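Local atomic coordinates of aldo-keto Reductase, OXIDOREDUCTASE (Salmonella typhimurium, PDB entry 5T79), a protein that binds NADPH and probably reduces aldehydes, among them 3-hydroxybutanal to 1,3-butanediol, as a member of the aldo-keto reductase family. Residues A47-A52 against T58-A63; Y3-N8 against L86-E91. All coordinates share one frame; numbering follows the deposited sequence.

Contact 1 of 2, residues A47-A52 against T58-A63; sequences ALLQRA and THFDLA. With NDP (NADPH dihydro-nicotinamide-adenine-dinucleotide phosphate), chain E.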
# COMPACT_ATOMS: atom_id res chain seq x y z
N ALA A 47 -10.93 14.30 6.64
CA ALA A 47 -9.79 15.22 6.75
C ALA A 47 -8.50 14.55 6.23
O ALA A 47 -7.71 15.20 5.55
CB ALA A 47 -9.60 15.66 8.20
N LEU A 48 -8.31 13.25 6.53
CA LEU A 48 -7.12 12.48 6.05
C LEU A 48 -7.11 12.37 4.52
O LEU A 48 -6.11 12.68 3.88
CB LEU A 48 -7.10 11.06 6.68
CG LEU A 48 -6.84 10.99 8.18
CD1 LEU A 48 -7.14 9.60 8.75
CD2 LEU A 48 -5.42 11.44 8.51
N LEU A 49 -8.23 11.94 3.94
CA LEU A 49 -8.32 11.84 2.48
C LEU A 49 -8.12 13.21 1.80
O LEU A 49 -7.40 13.29 0.81
CB LEU A 49 -9.66 11.23 2.04
CG LEU A 49 -9.89 9.77 2.44
CD1 LEU A 49 -11.28 9.31 2.03
CD2 LEU A 49 -8.81 8.86 1.86
N GLN A 50 -8.73 14.28 2.33
CA GLN A 50 -8.59 15.60 1.72
C GLN A 50 -7.15 16.11 1.85
O GLN A 50 -6.63 16.69 0.89
CB GLN A 50 -9.58 16.60 2.36
CG GLN A 50 -11.04 16.31 1.95
CD GLN A 50 -11.99 17.32 2.54
OE1 GLN A 50 -11.58 18.35 3.06
NE2 GLN A 50 -13.29 17.09 2.42
N ARG A 51 -6.51 15.91 3.02
CA ARG A 51 -5.13 16.39 3.18
C ARG A 51 -4.18 15.62 2.24
O ARG A 51 -3.30 16.23 1.61
CB ARG A 51 -4.65 16.27 4.64
CG ARG A 51 -3.28 16.99 4.90
CD ARG A 51 -3.41 18.50 4.66
NE ARG A 51 -2.17 19.22 4.94
CZ ARG A 51 -1.58 20.07 4.11
NH1 ARG A 51 -2.09 20.29 2.90
NH2 ARG A 51 -0.47 20.71 4.47
N ALA A 52 -4.40 14.30 2.11
CA ALA A 52 -3.58 13.45 1.24
C ALA A 52 -3.65 13.95 -0.22
O ALA A 52 -2.60 14.21 -0.81
CB ALA A 52 -4.03 12.00 1.32
N THR A 58 -2.39 10.59 -4.89
CA THR A 58 -3.48 10.21 -5.79
C THR A 58 -3.90 8.75 -5.61
O THR A 58 -4.85 8.30 -6.26
CB THR A 58 -3.00 10.43 -7.25
OG1 THR A 58 -1.82 9.64 -7.43
CG2 THR A 58 -2.64 11.89 -7.55
N HIS A 59 -3.18 7.99 -4.76
CA HIS A 59 -3.47 6.58 -4.62
C HIS A 59 -3.95 6.22 -3.21
O HIS A 59 -3.23 6.46 -2.23
CB HIS A 59 -2.22 5.73 -5.01
CG HIS A 59 -2.40 4.24 -4.82
ND1 HIS A 59 -3.62 3.60 -5.10
CD2 HIS A 59 -1.51 3.31 -4.41
CE1 HIS A 59 -3.42 2.33 -4.81
NE2 HIS A 59 -2.17 2.10 -4.40
N PHE A 60 -5.18 5.66 -3.13
CA PHE A 60 -5.81 5.21 -1.90
C PHE A 60 -5.98 3.71 -2.00
O PHE A 60 -6.54 3.20 -2.98
CB PHE A 60 -7.17 5.93 -1.69
CG PHE A 60 -7.06 7.44 -1.62
CD1 PHE A 60 -6.21 8.05 -0.69
CD2 PHE A 60 -7.86 8.25 -2.41
CE1 PHE A 60 -6.08 9.45 -0.64
CE2 PHE A 60 -7.77 9.66 -2.33
CZ PHE A 60 -6.87 10.24 -1.46
N ASP A 61 -5.42 2.99 -1.03
CA ASP A 61 -5.42 1.53 -1.07
C ASP A 61 -6.40 0.97 -0.04
O ASP A 61 -6.33 1.30 1.14
CB ASP A 61 -3.99 1.04 -0.81
CG ASP A 61 -3.85 -0.47 -0.72
OD1 ASP A 61 -3.68 -1.11 -1.79
OD2 ASP A 61 -3.87 -0.99 0.41
N LEU A 62 -7.30 0.10 -0.50
CA LEU A 62 -8.30 -0.53 0.36
C LEU A 62 -8.21 -2.05 0.23
O LEU A 62 -7.37 -2.57 -0.50
CB LEU A 62 -9.73 -0.03 -0.06
CG LEU A 62 -9.98 1.47 0.17
CD1 LEU A 62 -9.73 2.27 -1.12
CD2 LEU A 62 -11.39 1.71 0.66
N ALA A 63 -9.05 -2.75 0.95
CA ALA A 63 -9.25 -4.21 0.86
C ALA A 63 -10.66 -4.44 1.31
O ALA A 63 -11.23 -3.60 2.05
CB ALA A 63 -8.24 -5.00 1.71
PA NDP E . 2.60 2.28 8.72
O1A NDP E . 2.91 3.47 7.87
O2A NDP E . 3.52 1.16 8.96
O5B NDP E . 2.12 2.71 10.19
C5B NDP E . 0.92 3.50 10.22
C4B NDP E . 0.53 3.86 11.63
O4B NDP E . 1.69 4.34 12.34
C3B NDP E . -0.53 4.96 11.71
O3B NDP E . -1.83 4.39 11.79
C2B NDP E . -0.13 5.74 12.95
O2B NDP E . -0.71 5.16 14.14
C1B NDP E . 1.39 5.55 13.00
N9A NDP E . 2.16 6.62 12.37
C8A NDP E . 2.30 6.88 11.03
N7A NDP E . 3.06 7.91 10.76
C5A NDP E . 3.44 8.37 12.02
C6A NDP E . 4.20 9.49 12.43
N6A NDP E . 4.86 10.29 11.58
N1A NDP E . 4.32 9.71 13.76
C2A NDP E . 3.76 8.85 14.61
N3A NDP E . 3.04 7.75 14.34
C4A NDP E . 2.90 7.58 13.02
O3 NDP E . 1.36 1.74 7.88
PN NDP E . 0.53 0.41 8.18
O1N NDP E . -0.65 1.00 8.87
O2N NDP E . 1.34 -0.67 8.88
O5D NDP E . 0.12 -0.32 6.79
C5D NDP E . 0.30 0.46 5.58
C4D NDP E . -0.81 0.18 4.59
O4D NDP E . -0.53 -1.06 3.91
C3D NDP E . -2.21 0.00 5.16
O3D NDP E . -2.81 1.26 5.40
C2D NDP E . -2.89 -0.88 4.11
O2D NDP E . -3.55 -0.24 3.02
C1D NDP E . -1.72 -1.75 3.61
N1N NDP E . -1.63 -3.06 4.29
C2N NDP E . -1.71 -4.18 3.47
C3N NDP E . -1.64 -5.44 3.95
C7N NDP E . -1.44 -6.58 2.99
O7N NDP E . -1.44 -7.71 3.50
N7N NDP E . -1.32 -6.38 1.68
C4N NDP E . -1.70 -5.67 5.44
C5N NDP E . -1.35 -4.44 6.21
C6N NDP E . -1.35 -3.23 5.67
P2B NDP E . -1.45 5.91 15.38
O1X NDP E . -2.88 5.58 15.59
O2X NDP E . -0.56 5.50 16.54
O3X NDP E . -1.20 7.39 15.12
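Leu49 sets one methyl, CD2, over a face of the Phe60 ring in a CH-pi contact: the carbon lies 3.9 Å from the ring centroid, only 17° off the normal, and is displaced toward the CD1–CE1 side of the rim. Ala52, one helical turn on, meets the same ring differently. Its CB comes to the edge, close to the ring plane, 3.8 Å from Phe60 CE1. One helix face thus touches the phenyl group from above and from the rim, and the side-chain contact is apolar, with no hydrogen bond between the segments. Phe60 reaches the helix because its CG stands anti to its own carbonyl carbon (chi1 -59°), carrying the ring off the strand toward Leu49 and Ala52. Those two lie three residues apart on the helix and so present the same side to the ring; within the helix Ala52 N donates to Leu48 O.

Next along the strand, Asp61 uses its OD2 to accept a 2.7 Å hydrogen bond from O2D of the NADPH ribose, the one on the nicotinamide side. The same OD2 forms a salt bridge with Lys97, while OD1 is hydrogen-bonded to Ser95 and Gln193, so both carboxylate oxygens are held.

Helix 42-54 and strand 59-61 are the last two elements of a beta-alpha-beta unit of the TIM barrel that starts with strand 24-31; strand 59-61 runs parallel between strands 24-31 and 93-98. Phe77 of helix 72-85 packs on both Leu49 and Phe60, extending this buried layer between barrel wall and outer helices.

Contact 2 of 2, residues Y3-N8 against L86-E91; sequences YQPDEN and LPWRDE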
# COMPACT_ATOMS: atom_id res chain seq x y z
N TYR A 3 -15.54 20.81 -0.69
CA TYR A 3 -14.12 20.56 -0.86
C TYR A 3 -13.58 21.00 -2.21
O TYR A 3 -14.13 20.69 -3.24
CB TYR A 3 -13.83 19.07 -0.65
CG TYR A 3 -12.41 18.64 -0.95
CD1 TYR A 3 -11.34 19.21 -0.31
CD2 TYR A 3 -12.16 17.65 -1.89
CE1 TYR A 3 -10.05 18.82 -0.59
CE2 TYR A 3 -10.86 17.26 -2.17
CZ TYR A 3 -9.82 17.84 -1.51
OH TYR A 3 -8.54 17.47 -1.78
N GLN A 4 -12.48 21.74 -2.17
CA GLN A 4 -11.80 22.16 -3.39
C GLN A 4 -10.34 21.71 -3.27
O GLN A 4 -9.61 22.20 -2.41
CB GLN A 4 -11.93 23.67 -3.64
CG GLN A 4 -11.52 24.08 -5.06
CD GLN A 4 -12.44 23.56 -6.15
OE1 GLN A 4 -13.66 23.43 -5.98
NE2 GLN A 4 -11.86 23.26 -7.31
N PRO A 5 -9.90 20.73 -4.08
CA PRO A 5 -8.50 20.29 -3.99
C PRO A 5 -7.53 21.44 -4.20
O PRO A 5 -7.81 22.35 -4.99
CB PRO A 5 -8.37 19.25 -5.12
CG PRO A 5 -9.75 18.85 -5.42
CD PRO A 5 -10.60 20.04 -5.17
N ASP A 6 -6.43 21.41 -3.47
CA ASP A 6 -5.35 22.39 -3.55
C ASP A 6 -4.85 22.44 -4.99
O ASP A 6 -4.54 21.39 -5.56
CB ASP A 6 -4.24 21.99 -2.56
CG ASP A 6 -3.28 23.09 -2.19
OD1 ASP A 6 -2.64 23.66 -3.10
OD2 ASP A 6 -3.10 23.32 -0.98
N GLU A 7 -4.78 23.63 -5.58
CA GLU A 7 -4.37 23.82 -6.98
C GLU A 7 -2.88 23.46 -7.21
O GLU A 7 -2.50 23.15 -8.34
CB GLU A 7 -4.69 25.25 -7.46
CG GLU A 7 -4.03 26.36 -6.64
CD GLU A 7 -4.28 27.79 -7.08
OE1 GLU A 7 -4.59 28.02 -8.28
OE2 GLU A 7 -4.12 28.70 -6.23
N ASN A 8 -2.05 23.46 -6.15
CA ASN A 8 -0.62 23.15 -6.26
C ASN A 8 -0.29 21.71 -5.85
O ASN A 8 0.89 21.38 -5.67
CB ASN A 8 0.21 24.13 -5.42
CG ASN A 8 -0.10 25.58 -5.70
OD1 ASN A 8 -0.13 26.03 -6.85
ND2 ASN A 8 -0.36 26.34 -4.65
N LEU A 86 -15.97 13.16 -6.40
CA LEU A 86 -16.51 12.73 -7.70
C LEU A 86 -15.93 13.49 -8.90
O LEU A 86 -15.55 12.81 -9.86
CB LEU A 86 -18.04 12.79 -7.76
CG LEU A 86 -18.81 11.66 -7.09
CD1 LEU A 86 -20.23 11.66 -7.58
CD2 LEU A 86 -18.18 10.29 -7.37
N PRO A 87 -15.77 14.85 -8.90
CA PRO A 87 -15.19 15.51 -10.09
C PRO A 87 -13.72 15.13 -10.35
O PRO A 87 -13.24 15.36 -11.45
CB PRO A 87 -15.29 17.00 -9.75
CG PRO A 87 -16.43 17.08 -8.75
CD PRO A 87 -16.17 15.87 -7.90
N TRP A 88 -13.03 14.56 -9.35
CA TRP A 88 -11.62 14.20 -9.50
C TRP A 88 -11.40 12.67 -9.43
O TRP A 88 -10.25 12.26 -9.29
CB TRP A 88 -10.76 14.94 -8.44
CG TRP A 88 -10.91 16.44 -8.53
CD1 TRP A 88 -10.31 17.27 -9.43
CD2 TRP A 88 -11.86 17.23 -7.82
NE1 TRP A 88 -10.80 18.56 -9.29
CE2 TRP A 88 -11.76 18.56 -8.31
CE3 TRP A 88 -12.78 16.96 -6.79
CZ2 TRP A 88 -12.56 19.60 -7.83
CZ3 TRP A 88 -13.57 18.00 -6.31
CH2 TRP A 88 -13.48 19.29 -6.84
N ARG A 89 -12.45 11.83 -9.62
CA ARG A 89 -12.25 10.36 -9.58
C ARG A 89 -11.24 9.91 -10.64
O ARG A 89 -10.47 8.99 -10.39
CB ARG A 89 -13.58 9.57 -9.75
CG ARG A 89 -13.46 8.04 -9.53
CD ARG A 89 -13.21 7.24 -10.83
NE ARG A 89 -12.95 5.80 -10.62
CZ ARG A 89 -11.76 5.28 -10.30
NH1 ARG A 89 -10.71 6.07 -10.11
NH2 ARG A 89 -11.63 3.97 -10.12
N ASP A 90 -11.21 10.57 -11.82
CA ASP A 90 -10.29 10.15 -12.88
C ASP A 90 -8.83 10.62 -12.61
O ASP A 90 -7.91 10.24 -13.34
CB ASP A 90 -10.81 10.59 -14.26
CG ASP A 90 -12.13 9.90 -14.64
OD1 ASP A 90 -12.44 8.85 -14.05
OD2 ASP A 90 -12.81 10.38 -15.56
N GLU A 91 -8.62 11.35 -11.49
CA GLU A 91 -7.29 11.74 -11.02
C GLU A 91 -6.79 10.77 -9.91
O GLU A 91 -5.70 10.95 -9.39
CB GLU A 91 -7.33 13.19 -10.48
CG GLU A 91 -7.41 14.19 -11.63
CD GLU A 91 -7.49 15.65 -11.25
OE1 GLU A 91 -6.75 16.09 -10.34
OE2 GLU A 91 -8.28 16.38 -11.88
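The extended backbone around Pro5 faces the short 3-10 segment 86-91 with 8.8 Å between CA of Pro5 and CA of Trp88, and no hydrogen bond passes between the two. The gap is filled by a proline lying on an indole. Pro5 CG sits 3.5 Å above the Trp88 ring plane, while Pro5 CD, 3.3 Å from Trp88 CZ2, makes a CH-pi contact over the six-membered ring, 18° off its normal. CB of Pro87, the preceding residue, meets the other face toward the rim, so a proline lies on each face, Pro5 the more central. With CG anti to its carbonyl carbon (chi1 -58°), Trp88 sends the indole across to the N-terminal segment of the chain.

Gln4 adds a lesser touch at the exposed side: its chain bends at chi2, 67°, and brings NE2 to 3.8 Å from Trp88 CZ2, the amide plane standing nearly perpendicular to the indole. Further along, Asp6 OD1 accepts from Asn8 N at 3.1 Å, forming an Asx turn.

Segment 3-8 leads into helix 9-12, and 86-91 is the alpha-to-beta loop from helix 72-85 to strand 93-98, so the contact packs the N-terminal segment against the end of the barrel where its parallel strands begin, away from the cofactor. Helix 42-54 lies alongside, with Phe53 touching Pro5, Tyr3 and Glu91, and Asp54 accepting from Tyr3 OH; Glu91 forms a salt bridge with Arg9 of helix 9-12.

The two contacts are neighbours, their centres about 12 Å apart on the same side of the chain's centre, and both segments of contact 1 fall between those of contact 2 in sequence. They touch at two places: Tyr3 OH packs 3.4 Å from Gln50 O, and Thr58 CB lies 3.5 Å from Glu91 O. Contact 1 is the inner one, its centre about 11 Å from that of the chain, and includes Asp61, which binds the NADPH; the centre of contact 2 lies about 21 Å out, away from the cofactor pocket. Helix 42-54 connects them, facing the barrel strand in contact 1 and meeting the N-terminal segment beside contact 2.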